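Local coordinates for protein pectate lyase 1 (Juniperus ashei, PDB 1PXZ) that cleaves pectate weakly by calcium-dependent elimination and is the major allergen of mountain cedar pollen, built as a parallel beta-helix, at residues G125-V130 with D170-L175; G105-M110 with L121-C126; D151-R156 with G174-T179; N166-C171 with N190-H195. All coordinates share one frame; numbering follows the deposited sequence.

Contact 1 of 4, residues G125-V130 with D170-L175; sequences GCNTSV and DCSDGL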
loop_
_atom_site.group_PDB
_atom_site.type_symbol
_atom_site.label_atom_id
_atom_site.label_comp_id
_atom_site.label_asym_id
_atom_site.label_seq_id
_atom_site.Cartn_x
_atom_site.Cartn_y
_atom_site.Cartn_z
ATOM N N GLY A 125 -5.707 12.895 6.380
ATOM C CA GLY A 125 -6.090 13.401 7.683
ATOM C C GLY A 125 -6.454 12.302 8.668
ATOM O O GLY A 125 -7.212 12.573 9.602
ATOM N N CYS A 126 -5.947 11.074 8.514
ATOM C CA CYS A 126 -6.290 10.050 9.487
ATOM C C CYS A 126 -5.707 10.391 10.850
ATOM O O CYS A 126 -4.611 10.934 10.972
ATOM C CB CYS A 126 -5.785 8.661 9.057
ATOM S SG CYS A 126 -6.398 8.208 7.411
ATOM N N ASN A 127 -6.435 10.066 11.901
ATOM C CA ASN A 127 -6.014 10.494 13.230
ATOM C C ASN A 127 -6.047 9.378 14.251
ATOM O O ASN A 127 -6.731 8.391 14.011
ATOM C CB ASN A 127 -6.971 11.595 13.714
ATOM C CG ASN A 127 -6.383 12.350 14.888
ATOM O OD1 ASN A 127 -6.987 12.417 15.957
ATOM N ND2 ASN A 127 -5.205 12.913 14.656
ATOM N N THR A 128 -5.329 9.563 15.346
ATOM C CA THR A 128 -5.319 8.613 16.450
ATOM C C THR A 128 -6.737 8.278 16.897
ATOM O O THR A 128 -7.610 9.133 17.035
ATOM C CB THR A 128 -4.535 9.161 17.656
ATOM O OG1 THR A 128 -3.161 9.301 17.257
ATOM C CG2 THR A 128 -4.578 8.171 18.816
ATOM N N SER A 129 -6.992 6.983 17.119
ATOM C CA SER A 129 -8.370 6.694 17.543
ATOM C C SER A 129 -8.436 6.613 19.058
ATOM O O SER A 129 -7.422 6.565 19.757
ATOM C CB SER A 129 -8.841 5.386 16.908
ATOM O OG SER A 129 -8.093 4.300 17.472
ATOM N N VAL A 130 -9.662 6.573 19.561
ATOM C CA VAL A 130 -9.918 6.388 20.982
ATOM C C VAL A 130 -10.297 4.952 21.307
ATOM O O VAL A 130 -11.025 4.319 20.539
ATOM C CB VAL A 130 -11.068 7.317 21.415
ATOM C CG1 VAL A 130 -11.449 7.043 22.856
ATOM C CG2 VAL A 130 -10.624 8.754 21.185
ATOM N N ASP A 170 -0.928 13.210 4.176
ATOM C CA ASP A 170 -1.206 13.977 5.370
ATOM C C ASP A 170 -1.931 13.221 6.461
ATOM O O ASP A 170 -3.005 13.661 6.894
ATOM C CB ASP A 170 -2.077 15.176 4.930
ATOM C CG ASP A 170 -2.249 16.210 6.032
ATOM O OD1 ASP A 170 -1.393 16.267 6.941
ATOM O OD2 ASP A 170 -3.263 16.936 5.969
ATOM N N CYS A 171 -1.369 12.106 6.919
ATOM C CA CYS A 171 -1.938 11.427 8.078
ATOM C C CYS A 171 -1.083 11.650 9.310
ATOM O O CYS A 171 0.046 12.137 9.194
ATOM C CB CYS A 171 -2.087 9.920 7.781
ATOM S SG CYS A 171 -3.448 9.754 6.579
ATOM N N SER A 172 -1.596 11.299 10.496
ATOM C CA SER A 172 -0.791 11.638 11.677
ATOM C C SER A 172 0.397 10.701 11.816
ATOM O O SER A 172 1.452 11.151 12.277
ATOM C CB SER A 172 -1.650 11.637 12.946
ATOM O OG SER A 172 -2.195 10.348 13.169
ATOM N N ASP A 173 0.273 9.436 11.427
ATOM C CA ASP A 173 1.414 8.526 11.616
ATOM C C ASP A 173 1.876 7.976 10.284
ATOM O O ASP A 173 2.635 8.676 9.607
ATOM C CB ASP A 173 1.031 7.407 12.587
ATOM C CG ASP A 173 0.755 8.029 13.955
ATOM O OD1 ASP A 173 1.749 8.347 14.644
ATOM O OD2 ASP A 173 -0.423 8.200 14.327
ATOM N N GLY A 174 1.455 6.781 9.871
ATOM C CA GLY A 174 1.896 6.293 8.569
ATOM C C GLY A 174 0.823 6.313 7.502
ATOM O O GLY A 174 -0.363 6.532 7.748
ATOM N N LEU A 175 1.224 6.067 6.246
ATOM C CA LEU A 175 0.228 5.909 5.200
ATOM C C LEU A 175 -0.083 4.429 5.034
ATOM O O LEU A 175 -1.249 4.056 4.951
ATOM C CB LEU A 175 0.686 6.554 3.894
ATOM C CG LEU A 175 0.820 8.087 3.998
ATOM C CD1 LEU A 175 1.309 8.656 2.674
ATOM C CD2 LEU A 175 -0.508 8.706 4.410
#

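Contact 2 of 4, residues G105-M110 with L121-C126; sequences GPCLFM and LHIHGC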
loop_
_atom_site.group_PDB
_atom_site.type_symbol
_atom_site.label_atom_id
_atom_site.label_comp_id
_atom_site.label_asym_id
_atom_site.label_seq_id
_atom_site.Cartn_x
_atom_site.Cartn_y
_atom_site.Cartn_z
ATOM N N GLY A 105 -10.781 11.502 11.423
ATOM C CA GLY A 105 -11.134 10.263 12.104
ATOM C C GLY A 105 -10.119 9.174 11.771
ATOM O O GLY A 105 -9.219 9.420 10.964
ATOM N N PRO A 106 -10.264 8.008 12.386
ATOM C CA PRO A 106 -9.440 6.844 12.074
ATOM C C PRO A 106 -9.799 6.306 10.684
ATOM O O PRO A 106 -10.811 6.688 10.118
ATOM C CB PRO A 106 -9.796 5.809 13.141
ATOM C CG PRO A 106 -11.068 6.276 13.748
ATOM C CD PRO A 106 -11.227 7.741 13.473
ATOM N N CYS A 107 -8.941 5.426 10.151
ATOM C CA CYS A 107 -9.120 4.979 8.770
ATOM C C CYS A 107 -9.223 3.470 8.675
ATOM O O CYS A 107 -9.997 2.883 9.455
ATOM C CB CYS A 107 -7.987 5.599 7.919
ATOM S SG CYS A 107 -8.235 7.410 7.815
ATOM N N LEU A 108 -8.496 2.826 7.773
ATOM C CA LEU A 108 -8.769 1.444 7.395
ATOM C C LEU A 108 -7.795 0.439 8.000
ATOM O O LEU A 108 -6.577 0.657 8.016
ATOM C CB LEU A 108 -8.700 1.256 5.871
ATOM C CG LEU A 108 -9.632 2.170 5.054
ATOM C CD1 LEU A 108 -9.434 1.922 3.568
ATOM C CD2 LEU A 108 -11.074 1.974 5.493
ATOM N N PHE A 109 -8.393 -0.647 8.482
ATOM C CA PHE A 109 -7.680 -1.671 9.219
ATOM C C PHE A 109 -8.049 -3.050 8.688
ATOM O O PHE A 109 -9.198 -3.338 8.391
ATOM C CB PHE A 109 -7.996 -1.608 10.726
ATOM C CG PHE A 109 -7.431 -0.377 11.424
ATOM C CD1 PHE A 109 -8.001 0.877 11.249
ATOM C CD2 PHE A 109 -6.328 -0.491 12.251
ATOM C CE1 PHE A 109 -7.503 2.020 11.850
ATOM C CE2 PHE A 109 -5.812 0.640 12.860
ATOM C CZ PHE A 109 -6.395 1.874 12.670
ATOM N N MET A 110 -7.041 -3.905 8.574
ATOM C CA MET A 110 -7.286 -5.299 8.204
ATOM C C MET A 110 -6.503 -6.191 9.163
ATOM O O MET A 110 -5.293 -5.973 9.350
ATOM C CB MET A 110 -6.875 -5.555 6.756
ATOM C CG MET A 110 -7.832 -4.933 5.731
ATOM S SD MET A 110 -6.920 -4.531 4.229
ATOM C CE MET A 110 -6.076 -3.034 4.789
ATOM N N LEU A 121 -9.306 5.212 -3.849
ATOM C CA LEU A 121 -9.752 5.999 -2.711
ATOM C C LEU A 121 -8.803 7.157 -2.416
ATOM O O LEU A 121 -7.581 7.081 -2.579
ATOM C CB LEU A 121 -9.833 5.152 -1.437
ATOM C CG LEU A 121 -10.631 3.854 -1.534
ATOM C CD1 LEU A 121 -10.473 3.015 -0.275
ATOM C CD2 LEU A 121 -12.093 4.205 -1.839
ATOM N N HIS A 122 -9.401 8.248 -1.928
ATOM C CA HIS A 122 -8.562 9.286 -1.323
ATOM C C HIS A 122 -8.509 9.053 0.184
ATOM O O HIS A 122 -9.594 8.961 0.791
ATOM C CB HIS A 122 -9.132 10.668 -1.551
ATOM C CG HIS A 122 -9.383 11.080 -2.961
ATOM N ND1 HIS A 122 -8.484 11.905 -3.621
ATOM C CD2 HIS A 122 -10.399 10.833 -3.823
ATOM C CE1 HIS A 122 -8.939 12.134 -4.843
ATOM N NE2 HIS A 122 -10.092 11.501 -4.996
ATOM N N ILE A 123 -7.366 8.959 0.825
ATOM C CA ILE A 123 -7.363 8.850 2.292
ATOM C C ILE A 123 -6.399 9.895 2.822
ATOM O O ILE A 123 -5.241 9.891 2.414
ATOM C CB ILE A 123 -6.988 7.456 2.806
ATOM C CG1 ILE A 123 -7.751 6.343 2.096
ATOM C CG2 ILE A 123 -7.168 7.378 4.314
ATOM C CD1 ILE A 123 -7.367 4.927 2.466
ATOM N N HIS A 124 -6.882 10.784 3.683
ATOM C CA HIS A 124 -5.996 11.794 4.253
ATOM C C HIS A 124 -6.568 12.315 5.566
ATOM O O HIS A 124 -7.770 12.148 5.782
ATOM C CB HIS A 124 -5.812 12.940 3.261
ATOM C CG HIS A 124 -7.122 13.492 2.807
ATOM N ND1 HIS A 124 -7.869 14.309 3.636
ATOM C CD2 HIS A 124 -7.820 13.366 1.657
ATOM C CE1 HIS A 124 -8.974 14.666 3.009
ATOM N NE2 HIS A 124 -8.967 14.105 1.815
ATOM N N GLY A 125 -5.707 12.895 6.380
ATOM C CA GLY A 125 -6.090 13.401 7.683
ATOM C C GLY A 125 -6.454 12.302 8.668
ATOM O O GLY A 125 -7.212 12.573 9.602
ATOM N N CYS A 126 -5.947 11.074 8.514
ATOM C CA CYS A 126 -6.290 10.050 9.487
ATOM C C CYS A 126 -5.707 10.391 10.850
ATOM O O CYS A 126 -4.611 10.934 10.972
ATOM C CB CYS A 126 -5.785 8.661 9.057
ATOM S SG CYS A 126 -6.398 8.208 7.411
#

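Contact 3 of 4, residues D151-R156 with G174-T179; sequences DAITMR and GLIDVT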
loop_
_atom_site.group_PDB
_atom_site.type_symbol
_atom_site.label_atom_id
_atom_site.label_comp_id
_atom_site.label_asym_id
_atom_site.label_seq_id
_atom_site.Cartn_x
_atom_site.Cartn_y
_atom_site.Cartn_z
ATOM N N ASP A 151 -2.843 5.804 11.010
ATOM C CA ASP A 151 -2.350 5.296 9.742
ATOM C C ASP A 151 -3.479 5.254 8.728
ATOM O O ASP A 151 -4.617 4.948 9.101
ATOM C CB ASP A 151 -1.778 3.882 9.873
ATOM C CG ASP A 151 -0.604 3.776 10.825
ATOM O OD1 ASP A 151 0.167 4.746 10.936
ATOM O OD2 ASP A 151 -0.453 2.725 11.481
ATOM N N ALA A 152 -3.187 5.514 7.464
ATOM C CA ALA A 152 -4.270 5.436 6.482
ATOM C C ALA A 152 -4.738 3.999 6.265
ATOM O O ALA A 152 -5.919 3.705 6.173
ATOM C CB ALA A 152 -3.830 6.031 5.152
ATOM N N ILE A 153 -3.778 3.087 6.148
ATOM C CA ILE A 153 -4.111 1.686 5.899
ATOM C C ILE A 153 -3.251 0.817 6.788
ATOM O O ILE A 153 -2.018 0.969 6.734
ATOM C CB ILE A 153 -3.864 1.345 4.417
ATOM C CG1 ILE A 153 -4.753 2.106 3.432
ATOM C CG2 ILE A 153 -3.985 -0.162 4.210
ATOM C CD1 ILE A 153 -4.401 1.922 1.972
ATOM N N THR A 154 -3.870 -0.040 7.588
ATOM C CA THR A 154 -3.051 -0.873 8.485
ATOM C C THR A 154 -3.336 -2.344 8.235
ATOM O O THR A 154 -4.523 -2.677 8.200
ATOM C CB THR A 154 -3.337 -0.553 9.962
ATOM O OG1 THR A 154 -2.955 0.798 10.232
ATOM C CG2 THR A 154 -2.501 -1.442 10.873
ATOM N N MET A 155 -2.310 -3.173 8.068
ATOM C CA MET A 155 -2.532 -4.605 7.846
ATOM C C MET A 155 -1.768 -5.408 8.897
ATOM O O MET A 155 -0.555 -5.214 9.039
ATOM C CB MET A 155 -2.109 -5.043 6.442
ATOM C CG MET A 155 -3.029 -4.512 5.338
ATOM S SD MET A 155 -2.266 -4.744 3.699
ATOM C CE MET A 155 -1.250 -3.257 3.741
ATOM N N ARG A 156 -2.484 -6.268 9.623
ATOM C CA ARG A 156 -1.884 -7.125 10.640
ATOM C C ARG A 156 -2.255 -8.568 10.321
ATOM O O ARG A 156 -3.448 -8.890 10.286
ATOM C CB ARG A 156 -2.366 -6.742 12.030
ATOM C CG ARG A 156 -1.744 -7.507 13.175
ATOM C CD ARG A 156 -2.303 -7.031 14.505
ATOM N NE ARG A 156 -2.923 -8.014 15.357
ATOM C CZ ARG A 156 -3.345 -9.249 15.216
ATOM N NH1 ARG A 156 -3.263 -9.924 14.076
ATOM N NH2 ARG A 156 -3.893 -9.875 16.261
ATOM N N GLY A 174 1.455 6.781 9.871
ATOM C CA GLY A 174 1.896 6.293 8.569
ATOM C C GLY A 174 0.823 6.313 7.502
ATOM O O GLY A 174 -0.363 6.532 7.748
ATOM N N LEU A 175 1.224 6.067 6.246
ATOM C CA LEU A 175 0.228 5.909 5.200
ATOM C C LEU A 175 -0.083 4.429 5.034
ATOM O O LEU A 175 -1.249 4.056 4.951
ATOM C CB LEU A 175 0.686 6.554 3.894
ATOM C CG LEU A 175 0.820 8.087 3.998
ATOM C CD1 LEU A 175 1.309 8.656 2.674
ATOM C CD2 LEU A 175 -0.508 8.706 4.410
ATOM N N ILE A 176 0.920 3.555 4.979
ATOM C CA ILE A 176 0.619 2.122 4.901
ATOM C C ILE A 176 1.459 1.396 5.937
ATOM O O ILE A 176 2.685 1.580 5.954
ATOM C CB ILE A 176 0.914 1.581 3.503
ATOM C CG1 ILE A 176 -0.009 2.166 2.429
ATOM C CG2 ILE A 176 0.870 0.053 3.480
ATOM C CD1 ILE A 176 0.356 1.703 1.032
ATOM N N ASP A 177 0.847 0.611 6.806
ATOM C CA ASP A 177 1.605 -0.134 7.823
ATOM C C ASP A 177 1.350 -1.614 7.600
ATOM O O ASP A 177 0.193 -2.046 7.593
ATOM C CB ASP A 177 1.170 0.359 9.188
ATOM C CG ASP A 177 2.131 0.315 10.342
ATOM O OD1 ASP A 177 2.905 1.277 10.552
ATOM O OD2 ASP A 177 2.131 -0.686 11.096
ATOM N N VAL A 178 2.396 -2.409 7.384
ATOM C CA VAL A 178 2.219 -3.843 7.129
ATOM C C VAL A 178 3.007 -4.596 8.183
ATOM O O VAL A 178 4.217 -4.391 8.297
ATOM C CB VAL A 178 2.686 -4.193 5.717
ATOM C CG1 VAL A 178 2.544 -5.686 5.420
ATOM C CG2 VAL A 178 1.903 -3.396 4.682
ATOM N N THR A 179 2.372 -5.412 9.004
ATOM C CA THR A 179 3.006 -6.055 10.128
ATOM C C THR A 179 2.473 -7.457 10.407
ATOM O O THR A 179 1.471 -7.896 9.849
ATOM C CB THR A 179 2.767 -5.283 11.451
ATOM O OG1 THR A 179 1.353 -5.298 11.711
ATOM C CG2 THR A 179 3.169 -3.827 11.378
#

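Contact 4 of 4, residues N166-C171 with N190-H195; sequences NSLSDC and NHFFNH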
loop_
_atom_site.group_PDB
_atom_site.type_symbol
_atom_site.label_atom_id
_atom_site.label_comp_id
_atom_site.label_asym_id
_atom_site.label_seq_id
_atom_site.Cartn_x
_atom_site.Cartn_y
_atom_site.Cartn_z
ATOM N N ASN A 166 -4.674 4.431 -5.042
ATOM C CA ASN A 166 -5.188 5.366 -4.035
ATOM C C ASN A 166 -4.360 6.628 -3.976
ATOM O O ASN A 166 -3.186 6.606 -4.328
ATOM C CB ASN A 166 -5.173 4.703 -2.658
ATOM C CG ASN A 166 -5.993 3.418 -2.766
ATOM O OD1 ASN A 166 -7.213 3.515 -2.913
ATOM N ND2 ASN A 166 -5.340 2.279 -2.728
ATOM N N SER A 167 -4.967 7.701 -3.479
ATOM C CA SER A 167 -4.273 8.958 -3.193
ATOM C C SER A 167 -4.147 9.140 -1.690
ATOM O O SER A 167 -5.151 9.319 -0.998
ATOM C CB SER A 167 -5.061 10.105 -3.839
ATOM O OG SER A 167 -4.859 10.039 -5.245
ATOM N N LEU A 168 -2.936 9.058 -1.148
ATOM C CA LEU A 168 -2.711 8.925 0.281
ATOM C C LEU A 168 -1.817 10.048 0.792
ATOM O O LEU A 168 -0.701 10.144 0.277
ATOM C CB LEU A 168 -2.046 7.569 0.578
ATOM C CG LEU A 168 -2.796 6.373 -0.037
ATOM C CD1 LEU A 168 -1.965 5.103 0.094
ATOM C CD2 LEU A 168 -4.165 6.179 0.608
ATOM N N SER A 169 -2.280 10.856 1.745
ATOM C CA SER A 169 -1.486 12.019 2.131
ATOM C C SER A 169 -1.813 12.453 3.555
ATOM O O SER A 169 -2.865 12.073 4.063
ATOM C CB SER A 169 -1.750 13.190 1.174
ATOM O OG SER A 169 -3.119 13.606 1.223
ATOM N N ASP A 170 -0.928 13.210 4.176
ATOM C CA ASP A 170 -1.206 13.977 5.370
ATOM C C ASP A 170 -1.931 13.221 6.461
ATOM O O ASP A 170 -3.005 13.661 6.894
ATOM C CB ASP A 170 -2.077 15.176 4.930
ATOM C CG ASP A 170 -2.249 16.210 6.032
ATOM O OD1 ASP A 170 -1.393 16.267 6.941
ATOM O OD2 ASP A 170 -3.263 16.936 5.969
ATOM N N CYS A 171 -1.369 12.106 6.919
ATOM C CA CYS A 171 -1.938 11.427 8.078
ATOM C C CYS A 171 -1.083 11.650 9.310
ATOM O O CYS A 171 0.046 12.137 9.194
ATOM C CB CYS A 171 -2.087 9.920 7.781
ATOM S SG CYS A 171 -3.448 9.754 6.579
ATOM N N ASN A 190 -0.232 3.898 -6.578
ATOM C CA ASN A 190 -0.712 4.881 -5.611
ATOM C C ASN A 190 0.031 6.213 -5.716
ATOM O O ASN A 190 1.144 6.228 -6.230
ATOM C CB ASN A 190 -0.483 4.373 -4.192
ATOM C CG ASN A 190 -1.166 3.027 -3.972
ATOM O OD1 ASN A 190 -0.501 1.991 -3.853
ATOM N ND2 ASN A 190 -2.487 3.080 -3.913
ATOM N N HIS A 191 -0.564 7.291 -5.210
ATOM C CA HIS A 191 0.156 8.572 -5.130
ATOM C C HIS A 191 0.326 8.891 -3.648
ATOM O O HIS A 191 -0.695 9.062 -2.987
ATOM C CB HIS A 191 -0.583 9.663 -5.880
ATOM C CG HIS A 191 0.087 11.002 -5.884
ATOM N ND1 HIS A 191 -0.591 12.174 -6.173
ATOM C CD2 HIS A 191 1.379 11.353 -5.636
ATOM C CE1 HIS A 191 0.256 13.193 -6.096
ATOM N NE2 HIS A 191 1.462 12.726 -5.777
ATOM N N PHE A 192 1.545 8.904 -3.137
ATOM C CA PHE A 192 1.826 9.229 -1.741
ATOM C C PHE A 192 2.380 10.643 -1.676
ATOM O O PHE A 192 3.350 10.917 -2.406
ATOM C CB PHE A 192 2.857 8.279 -1.134
ATOM C CG PHE A 192 2.524 6.809 -1.176
ATOM C CD1 PHE A 192 2.868 6.075 -2.309
ATOM C CD2 PHE A 192 1.886 6.190 -0.121
ATOM C CE1 PHE A 192 2.573 4.725 -2.380
ATOM C CE2 PHE A 192 1.597 4.831 -0.173
ATOM C CZ PHE A 192 1.939 4.113 -1.308
ATOM N N PHE A 193 1.826 11.532 -0.852
ATOM C CA PHE A 193 2.339 12.912 -0.898
ATOM C C PHE A 193 2.024 13.670 0.396
ATOM O O PHE A 193 1.162 13.253 1.171
ATOM C CB PHE A 193 1.812 13.654 -2.126
ATOM C CG PHE A 193 0.293 13.854 -2.148
ATOM C CD1 PHE A 193 -0.545 12.853 -2.612
ATOM C CD2 PHE A 193 -0.275 15.044 -1.722
ATOM C CE1 PHE A 193 -1.906 13.054 -2.656
ATOM C CE2 PHE A 193 -1.656 15.249 -1.738
ATOM C CZ PHE A 193 -2.475 14.232 -2.201
ATOM N N ASN A 194 2.759 14.773 0.581
ATOM C CA ASN A 194 2.555 15.652 1.736
ATOM C C ASN A 194 2.476 14.881 3.029
ATOM O O ASN A 194 1.496 14.982 3.780
ATOM C CB ASN A 194 1.276 16.484 1.539
ATOM C CG ASN A 194 1.394 17.454 0.374
ATOM O OD1 ASN A 194 2.437 17.625 -0.275
ATOM N ND2 ASN A 194 0.266 18.123 0.102
ATOM N N HIS A 195 3.497 14.082 3.325
ATOM C CA HIS A 195 3.433 13.174 4.460
ATOM C C HIS A 195 4.845 12.747 4.856
ATOM O O HIS A 195 5.596 12.456 3.923
ATOM C CB HIS A 195 2.592 11.921 4.107
ATOM C CG HIS A 195 2.396 11.072 5.317
ATOM N ND1 HIS A 195 3.226 10.017 5.669
ATOM C CD2 HIS A 195 1.457 11.164 6.295
ATOM C CE1 HIS A 195 2.794 9.495 6.813
ATOM N NE2 HIS A 195 1.726 10.176 7.202
HETATM O O HOH W 1 -3.381 11.941 -6.457
HETATM O O HOH W 2 0.875 17.378 5.411
#

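Contact 1 of 4, residues G125-V130 with D170-L175
Gly125 and Cys126 meet Asp170, Cys171 and Ser172 through three hydrogen bonds that run along two turns of chain lying side by side. Gly125 N donates to Asp170 O at 2.9 Å, and Ser172 N returns a bond to Cys126 O at 3.1 Å. Between them the amide of Cys126 points at sulfur: Cys126 N lies 3.4 Å from Cys171 SG, with an N-H...S angle of 156°. Cys171 holds its sulfur anti to its own carbonyl carbon (chi1 -71°), which brings SG beside that amide. The same atom touches Cys126 SG at 3.4 Å; this is a contact without a covalent bond, because Cys126 is joined in a disulfide to Cys107. Further out, the hydroxyl of Ser172 donates to the following residue, at Asp173 OD2, 3.0 Å from Ser172 OG and met from above the carboxylate plane. Asp173 OD2 is also held by the backbone N of Gly150, and the residue belongs to the calcium site inferred by similarity, together with Asp149 and Asp177. At the margin Asn127 ND2 comes to 4.1 Å from Ser172 CB. Loop 125-130 leaves strand 122-124 and leads to strand 132-137, whereas 170-175 links strand 167-169 to strand 174-179, so the contact continues the stacking of successive coils between the strands of the beta-helix.

Contact 2 of 4, residues G105-M110 with L121-C126
Gly105 and Cys126 approach through their backbones, Cys126 CA lying 3.3 Å from Gly105 O in a CA-H...O contact, while the touching parts of the two segments run 128° apart. The covalent link is the disulfide between Cys107 and Cys126, whose chi3 of -95° is close to the value of a relaxed bridge. In Cys107 the sulfur stands anti to the carbonyl carbon (chi1 -68°), a setting that carries it across to its partner. The bridge also packs against an aliphatic branch, with Ile123 CG2 at 3.7 Å from Cys107 SG. Strands 108-111 and 122-124 belong to different faces of the parallel beta-helix, so these side chains meet across its interior, and the disulfide ties the residue just before strand 108-111 to the loop that follows strand 122-124. Deeper in, one methyl of Leu108 serves two neighbours. Leu108 CD1 touches Ile123 CD1 at 3.8 Å and Leu121 CD1 at 4.1 Å, methyl against methyl, the leucine crossing both side chains at a slant. Ile123 thus uses its two branches separately: CG2 reaches the sulfur and CD1 the leucine. Leu121 and Ile123, two residues apart, both turn toward the other segment, while the intervening His122 stacks on His100. Leu118 and Leu168 continue the apolar layer, touching Leu108 and Ile123 respectively.

Contact 3 of 4, residues D151-R156 with G174-T179
Ile153 to Arg156 pair in parallel with Ile176 to Thr179 as neighbouring strands in one sheet of the parallel beta-helix, their axes 3° apart and 4.8 Å from each other at closest approach. Backbone hydrogen bonds run from Asp177 N to Ile153 O, from Met155 N to Asp177 O and from Thr179 N to Met155 O, the regular ladder of parallel strands. Two more, Ala152 N to Gly174 O and Ile153 N to Leu175 O, continue the pairing around the corner at Leu175. Thr179 OG1 also donates to Met155 O, at 3.3 Å, so this carbonyl is gripped twice.

Among the charged groups, Asp151 OD1 accepts from Gly174 N in a short bond of 2.6 Å that meets the oxygen nearly head-on along its C-O bond. The other oxygen, Asp151 OD2, lies 3.8 Å from Asp177 OD1, the planes of the two carboxylates nearly parallel, 12° apart. Asp177 is a calcium ligand by similarity, as are the nearby Asp149 and Asp173; Asp177 OD2 has a weak bond to His203.

The opposite face of the sheet is apolar and looks into the interior of the beta-helix, where Ile163 touches Ile153, Met155 and Ile176. Met155 bends at chi3 (-83°) and thereby lays its methyl over the next strand: Met155 CE sits 3.9 Å from Ile176 CG2 and only 3.3 Å from Val178 CG2, a tight pair of methyl carbons.

Contact 4 of 4, residues N166-C171 with N190-H195
Phe193 and Ser169 both place the first side-chain atom beyond CB between their own backbone N and carbonyl carbon (chi1 64° in Phe193), and this lays the serine over the phenyl ring. Ser169 CB stands 3.5 Å from the ring centroid of Phe193, 10° off the normal, a CH-pi contact, and Ser169 OG lies above the same face. Phe193 CD1 in turn sits over the His191 ring, while Ser167 CB comes to the edge of the phenyl. Water joins the two strands here, bonded to Ser167 OG at 2.7 Å and to His191 ND1 at 2.8 Å; His191 NE2 is held by Gly223 O. On the other side of the strands Leu168 and Phe192 lie side by side, Leu168 CD1 touching Phe192 CE2 at 3.6 Å, with Leu175 and Ile123 packed nearby. The backbones are joined by His191 N to Asn166 O, Leu168 N to His191 O (2.9 Å), and Phe193 N to Leu168 O. A weak bond from Asp170 N to Asn194 O follows at the turn. Asn166 and Asn190 align their amides, planes 13° apart, in successive coils: an asparagine ladder, a feature characteristic of parallel beta-helices of the pectate lyase family.

The four contacts lie within a few coils of the same beta-helix, their centres 7 to 13 Å apart. Contact 2 comes first along the chain and closes before contacts 3 and 4 open; the segments of 3 and 4 alternate. Contacts 2 and 3 reach neighbouring strands of one sheet, 108-111 and 153-156, whereas strands 122-124 and 167-169 join contacts 2 and 4 on another face. Contact 1 lies closest to contact 2, shares residues with each of the others, and spans the turns between these faces. Calcium-site residues, assigned by similarity, fall in contacts 1 and 3, so the probable metal site is built on this stacked framework.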